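Local coordinates for oligopeptide-binding protein appA (Bacillus subtilis, PDB 1XOC), which binds oligopeptides, including tetra- and pentapeptides but not tripeptides, and delivers them to an ABC permease that can serve sporulation and genetic competence, at residues 294-299 / 374-379; 330-335 / 385-390. One frame throughout, in Å; residues are numbered along the deposited sequence. Where two conformers were deposited one is given.

Read from the N terminus, the four segments come as 294-299, 330-335, 374-379 and 385-390. Contact 1 closes a loop of 74 residues and contact 2 one of 49; because the second opens inside the first and closes beyond it, the two loops cross instead of nesting. Their common element is helix 371-385. Contact 1 sets the body of this helix against helix 293-300, while contact 2 packs the turn that ends it against the first turn of helix 332-341. The centres lie about 16 Å apart, with nearest atoms about 6 Å apart. Together they attach two earlier helices to the crossover that joins the parallel strands 358-367 and 390-396.

Contact 1. Residues 294-299 / 374-379; sequences ESIVSQ and EDIAVV. With ZN (zinc ion), chain F; ZN (zinc ion), chain J.
Ile296 of helix 293-300 faces Ile376 and Val379 of helix 371-385, and this small apolar cluster illustrates how branched side chains join helices without a polar bond between them. The local axes run roughly antiparallel, at 139°, and approach to 10.8 Å. From CB of Ile296 the side chain divides. Its CG2 lies anti to the backbone N and meets CG1 of Ile376 at 4.0 Å, the two side chains crossing nearly at right angles. The other branch, CG1, sits beside the backbone N (chi1 -77°) and touches CG1 of Val379 at 3.8 Å as the two residues slide past one another in opposite directions. The chain then runs on, extended, to its tip, where Ile296 CD1 lies 4.3 Å from Val379 CG1. Val379 thus engages Ile296 with one methyl and turns the other, CG2, to the amide of Gln299, whose NE2 lies 3.9 Å away at the exposed margin. Ile376 continues the apolar layer onto Leu486 and Tyr487 of strand 483-496. On the same helix, away from Ile296, Glu374 holds a zinc ion with both carboxylate oxygens, OE1 at 2.2 Å and OE2 at 2.4 Å, and two waters also bind this ion; OE2 accepts a hydrogen bond from Gly369 N. Asp375 binds a second zinc ion through OD1. The chemistry therefore separates: van der Waals packing joins helix 293-300 to the crossover helix between parallel strands 358-367 and 390-396, whereas that helix's acidic groups bind metal outside the interface.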
ATOM      1  N   GLU A 294      23.618  -2.764  -0.795  1.00 32.71           N
ATOM      2  CA  GLU A 294      23.893  -3.818  -1.780  1.00 33.60           C
ATOM      3  C   GLU A 294      24.094  -5.165  -1.082  1.00 33.93           C
ATOM      4  O   GLU A 294      23.601  -6.201  -1.536  1.00 33.98           O
ATOM      5  CB  GLU A 294      25.097  -3.440  -2.639  1.00 34.51           C
ATOM      6  CG  GLU A 294      24.953  -2.062  -3.274  1.00 38.17           C
ATOM      7  CD  GLU A 294      25.028  -2.120  -4.769  1.00 44.68           C
ATOM      8  OE1 GLU A 294      26.131  -1.879  -5.313  1.00 48.53           O
ATOM      9  OE2 GLU A 294      23.979  -2.441  -5.387  1.00 49.24           O
ATOM     10  N   SER A 295      24.819  -5.155   0.035  1.00 34.12           N
ATOM     11  CA  SER A 295      25.004  -6.371   0.816  1.00 34.81           C
ATOM     12  C   SER A 295      23.677  -6.876   1.391  1.00 34.70           C
ATOM     13  O   SER A 295      23.440  -8.077   1.459  1.00 33.90           O
ATOM     14  CB  SER A 295      26.019  -6.122   1.931  1.00 35.43           C
ATOM     15  OG  SER A 295      26.119  -7.244   2.793  0.50 37.75           O
ATOM     16  N   ILE A 296      22.813  -5.956   1.815  1.00 35.14           N
ATOM     17  CA  ILE A 296      21.473  -6.332   2.291  1.00 36.04           C
ATOM     18  C   ILE A 296      20.731  -7.127   1.219  1.00 36.39           C
ATOM     19  O   ILE A 296      20.220  -8.213   1.484  1.00 35.99           O
ATOM     20  CB  ILE A 296      20.651  -5.092   2.749  1.00 36.13           C
ATOM     21  CG1 ILE A 296      21.161  -4.650   4.127  1.00 36.35           C
ATOM     22  CG2 ILE A 296      19.138  -5.396   2.755  1.00 36.08           C
ATOM     23  CD1 ILE A 296      20.645  -3.322   4.590  1.00 36.78           C
ATOM     24  N   VAL A 297      20.675  -6.594   0.014  1.00 37.24           N
ATOM     25  CA  VAL A 297      20.028  -7.276  -1.099  1.00 37.91           C
ATOM     26  C   VAL A 297      20.698  -8.625  -1.402  1.00 38.79           C
ATOM     27  O   VAL A 297      20.011  -9.623  -1.609  1.00 39.18           O
ATOM     28  CB  VAL A 297      19.987  -6.369  -2.339  1.00 37.74           C
ATOM     29  CG1 VAL A 297      19.502  -7.122  -3.589  1.00 39.04           C
ATOM     30  CG2 VAL A 297      19.077  -5.178  -2.070  1.00 37.55           C
ATOM     31  N   SER A 298      22.030  -8.663  -1.424  1.00 39.48           N
ATOM     32  CA  SER A 298      22.754  -9.912  -1.694  1.00 40.32           C
ATOM     33  C   SER A 298      22.500 -10.958  -0.625  1.00 41.36           C
ATOM     34  O   SER A 298      22.300 -12.137  -0.920  1.00 42.71           O
ATOM     35  CB  SER A 298      24.248  -9.653  -1.753  1.00 40.60           C
ATOM     36  OG  SER A 298      24.518  -8.818  -2.839  1.00 42.63           O
ATOM     37  N   GLN A 299      22.497 -10.509   0.619  1.00 42.04           N
ATOM     38  CA  GLN A 299      22.462 -11.365   1.790  1.00 41.90           C
ATOM     39  C   GLN A 299      21.032 -11.821   2.000  1.00 41.86           C
ATOM     40  O   GLN A 299      20.739 -13.010   1.902  1.00 42.62           O
ATOM     41  CB  GLN A 299      22.993 -10.553   2.990  1.00 42.94           C
ATOM     42  CG  GLN A 299      23.262 -11.276   4.288  1.00 43.83           C
ATOM     43  CD  GLN A 299      23.897 -10.348   5.334  1.00 43.59           C
ATOM     44  OE1 GLN A 299      24.361  -9.237   5.022  1.00 48.34           O
ATOM     45  NE2 GLN A 299      23.920 -10.800   6.569  1.00 47.65           N
ATOM     46  N   GLU A 374      12.477  -8.960   8.976  1.00 29.57           N
ATOM     47  CA  GLU A 374      13.051  -9.319  10.254  1.00 29.75           C
ATOM     48  C   GLU A 374      14.564  -9.418  10.114  1.00 28.96           C
ATOM     49  O   GLU A 374      15.312  -8.903  10.945  1.00 28.29           O
ATOM     50  CB  GLU A 374      12.423 -10.621  10.802  1.00 29.97           C
ATOM     51  CG  GLU A 374      10.865 -10.538  11.001  1.00 33.61           C
ATOM     52  CD  GLU A 374      10.223 -11.880  11.338  1.00 33.79           C
ATOM     53  OE1 GLU A 374      10.978 -12.877  11.439  1.00 39.20           O
ATOM     54  OE2 GLU A 374       8.968 -11.958  11.544  1.00 34.88           O
ATOM     55  N   ASP A 375      15.040 -10.098   9.087  1.00 27.30           N
ATOM     56  CA  ASP A 375      16.467 -10.171   8.787  1.00 28.41           C
ATOM     57  C   ASP A 375      17.100  -8.796   8.519  1.00 28.78           C
ATOM     58  O   ASP A 375      18.204  -8.494   8.991  1.00 28.65           O
ATOM     59  CB  ASP A 375      16.717 -11.053   7.560  1.00 28.04           C
ATOM     60  CG  ASP A 375      16.407 -12.514   7.808  1.00 29.82           C
ATOM     61  OD1 ASP A 375      16.372 -13.310   6.854  1.00 32.14           O
ATOM     62  OD2 ASP A 375      16.199 -12.896   8.979  1.00 30.07           O
ATOM     63  N   ILE A 376      16.440  -7.976   7.730  1.00 28.28           N
ATOM     64  CA  ILE A 376      16.965  -6.641   7.498  1.00 29.04           C
ATOM     65  C   ILE A 376      17.139  -5.890   8.795  1.00 28.45           C
ATOM     66  O   ILE A 376      18.129  -5.177   8.963  1.00 29.43           O
ATOM     67  CB  ILE A 376      16.056  -5.851   6.577  1.00 29.25           C
ATOM     68  CG1 ILE A 376      16.115  -6.430   5.174  1.00 31.93           C
ATOM     69  CG2 ILE A 376      16.464  -4.359   6.557  1.00 30.53           C
ATOM     70  CD1 ILE A 376      15.094  -5.840   4.243  1.00 32.40           C
ATOM     71  N   ALA A 377      16.184  -6.029   9.718  1.00 29.10           N
ATOM     72  CA  ALA A 377      16.275  -5.323  11.004  1.00 28.73           C
ATOM     73  C   ALA A 377      17.503  -5.723  11.819  1.00 28.48           C
ATOM     74  O   ALA A 377      18.179  -4.897  12.466  1.00 28.51           O
ATOM     75  CB  ALA A 377      15.022  -5.495  11.806  1.00 29.20           C
ATOM     76  N   VAL A 378      17.822  -7.004  11.764  1.00 27.96           N
ATOM     77  CA  VAL A 378      19.010  -7.533  12.456  1.00 28.00           C
ATOM     78  C   VAL A 378      20.284  -7.035  11.757  1.00 28.63           C
ATOM     79  O   VAL A 378      21.237  -6.627  12.396  1.00 28.33           O
ATOM     80  CB  VAL A 378      18.964  -9.063  12.503  1.00 28.82           C
ATOM     81  CG1 VAL A 378      20.221  -9.602  13.075  1.00 30.20           C
ATOM     82  CG2 VAL A 378      17.723  -9.522  13.314  1.00 28.44           C
ATOM     83  N   VAL A 379      20.273  -6.980  10.433  1.00 28.71           N
ATOM     84  CA  VAL A 379      21.436  -6.492   9.697  1.00 29.46           C
ATOM     85  C   VAL A 379      21.683  -4.993   9.958  1.00 29.24           C
ATOM     86  O   VAL A 379      22.821  -4.560  10.149  1.00 29.52           O
ATOM     87  CB  VAL A 379      21.294  -6.764   8.180  1.00 30.19           C
ATOM     88  CG1 VAL A 379      22.418  -6.071   7.413  1.00 33.07           C
ATOM     89  CG2 VAL A 379      21.319  -8.264   7.868  1.00 29.67           C
TER
HETATM   90 ZN    ZN F 524       9.367 -14.316  11.934  0.50 30.31          ZN
HETATM   91 ZN    ZN J 528      15.919 -15.303   7.753  1.00 35.24          ZN
HETATM   92  O   HOH W   1       8.577 -13.779  13.925  1.00 40.18           O
HETATM   93  O   HOH W   2      11.018 -15.737  12.289  0.50 31.34           O

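Contact 2. Residues 330-335 / 385-390; sequences YNEKKA and KKIGIE
Glu332 and Ile387 have the nearest CA atoms, 7.4 Å apart, where the first turn of helix 332-341, with Asn331 at its N-cap position, faces a type I turn from Lys385 to Gly388 that closes helix 371-385 in a Schellman motif, Gly388 taking the positive phi (81°) of the C-prime residue. Ile387 is the apolar centre of the contact. Its CG1 is wedged between the backbone N and the carbonyl carbon (chi1 67°), and its two ends diverge: CG2 lies 3.7 Å from CG of Glu332, while CD1 approaches CB of Ala335 at 4.2 Å. Beyond the segments, Leu339 and Ala290 extend this buried patch. Glu332 works differently along its length. Its CG methylene packs on the isoleucine, and its side chain crosses that of Lys386 at about a right angle, with Glu332 OE2 3.7 Å from the lysine CD. That carboxylate oxygen is 5.0 Å from Lys386 NZ, so opposite charges are near each other without touching; the salt bridge of Glu332 is instead made by OE1 to Lys336 of its own helix. A water fills the role of intermediary. It donates to Glu332 OE2 at 2.8 Å, lies in the plane of the Tyr330 ring at its edge, 2.6 Å from Tyr330 OH, and accepts a weak bond from Lys386 NZ at 3.4 Å. Apolar stems thus pack inside while polar ends meet through one water, where the start of helix 332-341 adjoins the end of helix 371-385. With no hydrogen bond or salt bridge joining the segments directly, their packing is mainly through carbon atoms, and the separated opposite charges probably add a modest attraction.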
ATOM      1  N   TYR A 330      27.235   3.391   0.414  1.00 29.66           N
ATOM      2  CA  TYR A 330      27.812   2.905   1.657  1.00 29.32           C
ATOM      3  C   TYR A 330      29.248   3.353   1.817  1.00 29.02           C
ATOM      4  O   TYR A 330      30.082   3.168   0.927  1.00 28.87           O
ATOM      5  CB  TYR A 330      27.722   1.373   1.699  1.00 29.34           C
ATOM      6  CG  TYR A 330      28.467   0.712   2.833  1.00 29.49           C
ATOM      7  CD1 TYR A 330      28.124   0.960   4.160  1.00 30.46           C
ATOM      8  CD2 TYR A 330      29.491  -0.183   2.578  1.00 29.83           C
ATOM      9  CE1 TYR A 330      28.827   0.351   5.202  1.00 29.53           C
ATOM     10  CE2 TYR A 330      30.177  -0.800   3.603  1.00 29.63           C
ATOM     11  CZ  TYR A 330      29.827  -0.535   4.912  1.00 29.66           C
ATOM     12  OH  TYR A 330      30.542  -1.148   5.919  1.00 31.26           O
ATOM     13  N   ASN A 331      29.529   3.945   2.967  1.00 29.15           N
ATOM     14  CA  ASN A 331      30.885   4.391   3.299  1.00 29.33           C
ATOM     15  C   ASN A 331      30.935   4.573   4.804  1.00 29.54           C
ATOM     16  O   ASN A 331      30.491   5.599   5.312  1.00 29.16           O
ATOM     17  CB  ASN A 331      31.163   5.714   2.571  1.00 29.31           C
ATOM     18  CG  ASN A 331      32.572   6.225   2.752  1.00 28.90           C
ATOM     19  OD1 ASN A 331      33.032   7.003   1.933  1.00 29.21           O
ATOM     20  ND2 ASN A 331      33.254   5.821   3.809  1.00 24.73           N
ATOM     21  N   GLU A 332      31.433   3.566   5.517  1.00 30.67           N
ATOM     22  CA  GLU A 332      31.383   3.560   6.978  1.00 31.07           C
ATOM     23  C   GLU A 332      32.133   4.745   7.615  1.00 31.37           C
ATOM     24  O   GLU A 332      31.618   5.387   8.540  1.00 31.46           O
ATOM     25  CB  GLU A 332      31.945   2.251   7.513  1.00 31.41           C
ATOM     26  CG  GLU A 332      31.783   2.062   9.017  1.00 32.09           C
ATOM     27  CD  GLU A 332      32.656   0.957   9.558  1.00 31.96           C
ATOM     28  OE1 GLU A 332      33.678   1.282  10.198  1.00 35.08           O
ATOM     29  OE2 GLU A 332      32.346  -0.236   9.339  1.00 34.10           O
ATOM     30  N   LYS A 333      33.331   5.047   7.128  1.00 31.81           N
ATOM     31  CA  LYS A 333      34.099   6.149   7.735  1.00 32.06           C
ATOM     32  C   LYS A 333      33.472   7.522   7.442  1.00 31.31           C
ATOM     33  O   LYS A 333      33.513   8.414   8.281  1.00 30.96           O
ATOM     34  CB  LYS A 333      35.599   6.094   7.417  1.00 32.93           C
ATOM     35  CG  LYS A 333      36.040   5.906   5.961  1.00 35.03           C
ATOM     36  CD  LYS A 333      37.280   4.973   5.915  1.00 34.74           C
ATOM     37  CE  LYS A 333      38.172   5.152   4.670  1.00 36.28           C
ATOM     38  NZ  LYS A 333      39.430   4.318   4.743  1.00 36.72           N
ATOM     39  N   LYS A 334      32.849   7.675   6.282  1.00 30.69           N
ATOM     40  CA  LYS A 334      32.137   8.904   5.995  1.00 30.59           C
ATOM     41  C   LYS A 334      30.945   9.074   6.933  1.00 30.28           C
ATOM     42  O   LYS A 334      30.693  10.178   7.392  1.00 30.50           O
ATOM     43  CB  LYS A 334      31.672   8.962   4.542  1.00 30.73           C
ATOM     44  CG  LYS A 334      31.157  10.325   4.140  1.00 30.78           C
ATOM     45  CD  LYS A 334      30.712  10.326   2.708  1.00 31.71           C
ATOM     46  CE  LYS A 334      30.075  11.640   2.349  1.00 33.64           C
ATOM     47  NZ  LYS A 334      31.045  12.737   2.573  1.00 35.90           N
ATOM     48  N   ALA A 335      30.188   8.001   7.190  1.00 29.77           N
ATOM     49  CA  ALA A 335      29.066   8.086   8.130  1.00 29.76           C
ATOM     50  C   ALA A 335      29.510   8.534   9.523  1.00 29.43           C
ATOM     51  O   ALA A 335      28.841   9.335  10.165  1.00 29.58           O
ATOM     52  CB  ALA A 335      28.357   6.763   8.226  1.00 29.44           C
ATOM     53  N   LYS A 385      25.699  -0.699  14.734  1.00 31.96           N
ATOM     54  CA  LYS A 385      26.520  -0.914  15.926  1.00 32.15           C
ATOM     55  C   LYS A 385      27.971  -0.494  15.662  1.00 32.06           C
ATOM     56  O   LYS A 385      28.613   0.126  16.508  1.00 32.84           O
ATOM     57  CB  LYS A 385      26.465  -2.379  16.370  1.00 32.15           C
ATOM     58  CG  LYS A 385      27.122  -2.652  17.737  1.00 33.09           C
ATOM     59  CD  LYS A 385      26.821  -4.077  18.238  1.00 33.77           C
ATOM     60  CE  LYS A 385      27.300  -4.245  19.669  1.00 36.61           C
ATOM     61  NZ  LYS A 385      27.255  -5.652  20.177  1.00 38.48           N
ATOM     62  N   LYS A 386      28.462  -0.800  14.468  1.00 32.67           N
ATOM     63  CA  LYS A 386      29.827  -0.480  14.043  1.00 33.57           C
ATOM     64  C   LYS A 386      30.170   1.009  14.077  1.00 33.40           C
ATOM     65  O   LYS A 386      31.342   1.359  14.152  1.00 33.65           O
ATOM     66  CB  LYS A 386      30.080  -0.981  12.614  1.00 34.18           C
ATOM     67  CG  LYS A 386      29.979  -2.499  12.400  1.00 35.52           C
ATOM     68  CD  LYS A 386      30.213  -2.810  10.923  1.00 36.34           C
ATOM     69  CE  LYS A 386      29.771  -4.204  10.506  1.00 37.75           C
ATOM     70  NZ  LYS A 386      29.217  -4.152   9.099  1.00 39.68           N
ATOM     71  N   ILE A 387      29.172   1.878  13.986  1.00 33.40           N
ATOM     72  CA  ILE A 387      29.401   3.314  14.109  1.00 33.78           C
ATOM     73  C   ILE A 387      28.843   3.907  15.418  1.00 33.51           C
ATOM     74  O   ILE A 387      28.669   5.116  15.542  1.00 34.63           O
ATOM     75  CB  ILE A 387      28.909   4.091  12.872  1.00 33.76           C
ATOM     76  CG1 ILE A 387      27.394   4.032  12.741  1.00 34.57           C
ATOM     77  CG2 ILE A 387      29.592   3.563  11.615  1.00 34.43           C
ATOM     78  CD1 ILE A 387      26.867   4.969  11.703  1.00 35.16           C
ATOM     79  N   GLY A 388      28.592   3.051  16.399  1.00 32.93           N
ATOM     80  CA  GLY A 388      28.218   3.495  17.738  1.00 32.56           C
ATOM     81  C   GLY A 388      26.765   3.872  17.920  1.00 32.15           C
ATOM     82  O   GLY A 388      26.431   4.685  18.779  1.00 31.81           O
ATOM     83  N   ILE A 389      25.893   3.269  17.117  1.00 31.29           N
ATOM     84  CA  ILE A 389      24.464   3.470  17.253  1.00 31.77           C
ATOM     85  C   ILE A 389      23.825   2.163  17.731  1.00 32.11           C
ATOM     86  O   ILE A 389      24.047   1.108  17.135  1.00 32.76           O
ATOM     87  CB  ILE A 389      23.865   3.903  15.920  1.00 31.71           C
ATOM     88  CG1 ILE A 389      24.358   5.322  15.594  1.00 31.63           C
ATOM     89  CG2 ILE A 389      22.339   3.836  15.974  1.00 31.45           C
ATOM     90  CD1 ILE A 389      23.862   5.884  14.272  1.00 31.59           C
ATOM     91  N   GLU A 390      23.036   2.258  18.799  1.00 31.98           N
ATOM     92  CA  GLU A 390      22.417   1.113  19.459  1.00 31.97           C
ATOM     93  C   GLU A 390      20.967   0.955  18.997  1.00 31.32           C
ATOM     94  O   GLU A 390      20.135   1.842  19.186  1.00 30.69           O
ATOM     95  CB  GLU A 390      22.470   1.303  20.983  1.00 31.31           C
ATOM     96  CG  GLU A 390      21.772   0.219  21.796  1.00 33.02           C
ATOM     97  CD  GLU A 390      21.936   0.392  23.294  1.00 34.29           C
ATOM     98  OE1 GLU A 390      21.461   1.395  23.875  1.00 38.17           O
ATOM     99  OE2 GLU A 390      22.546  -0.498  23.914  1.00 40.42           O
TER
HETATM  100  O   HOH W   3      29.833  -0.843   8.395  1.00 35.49           O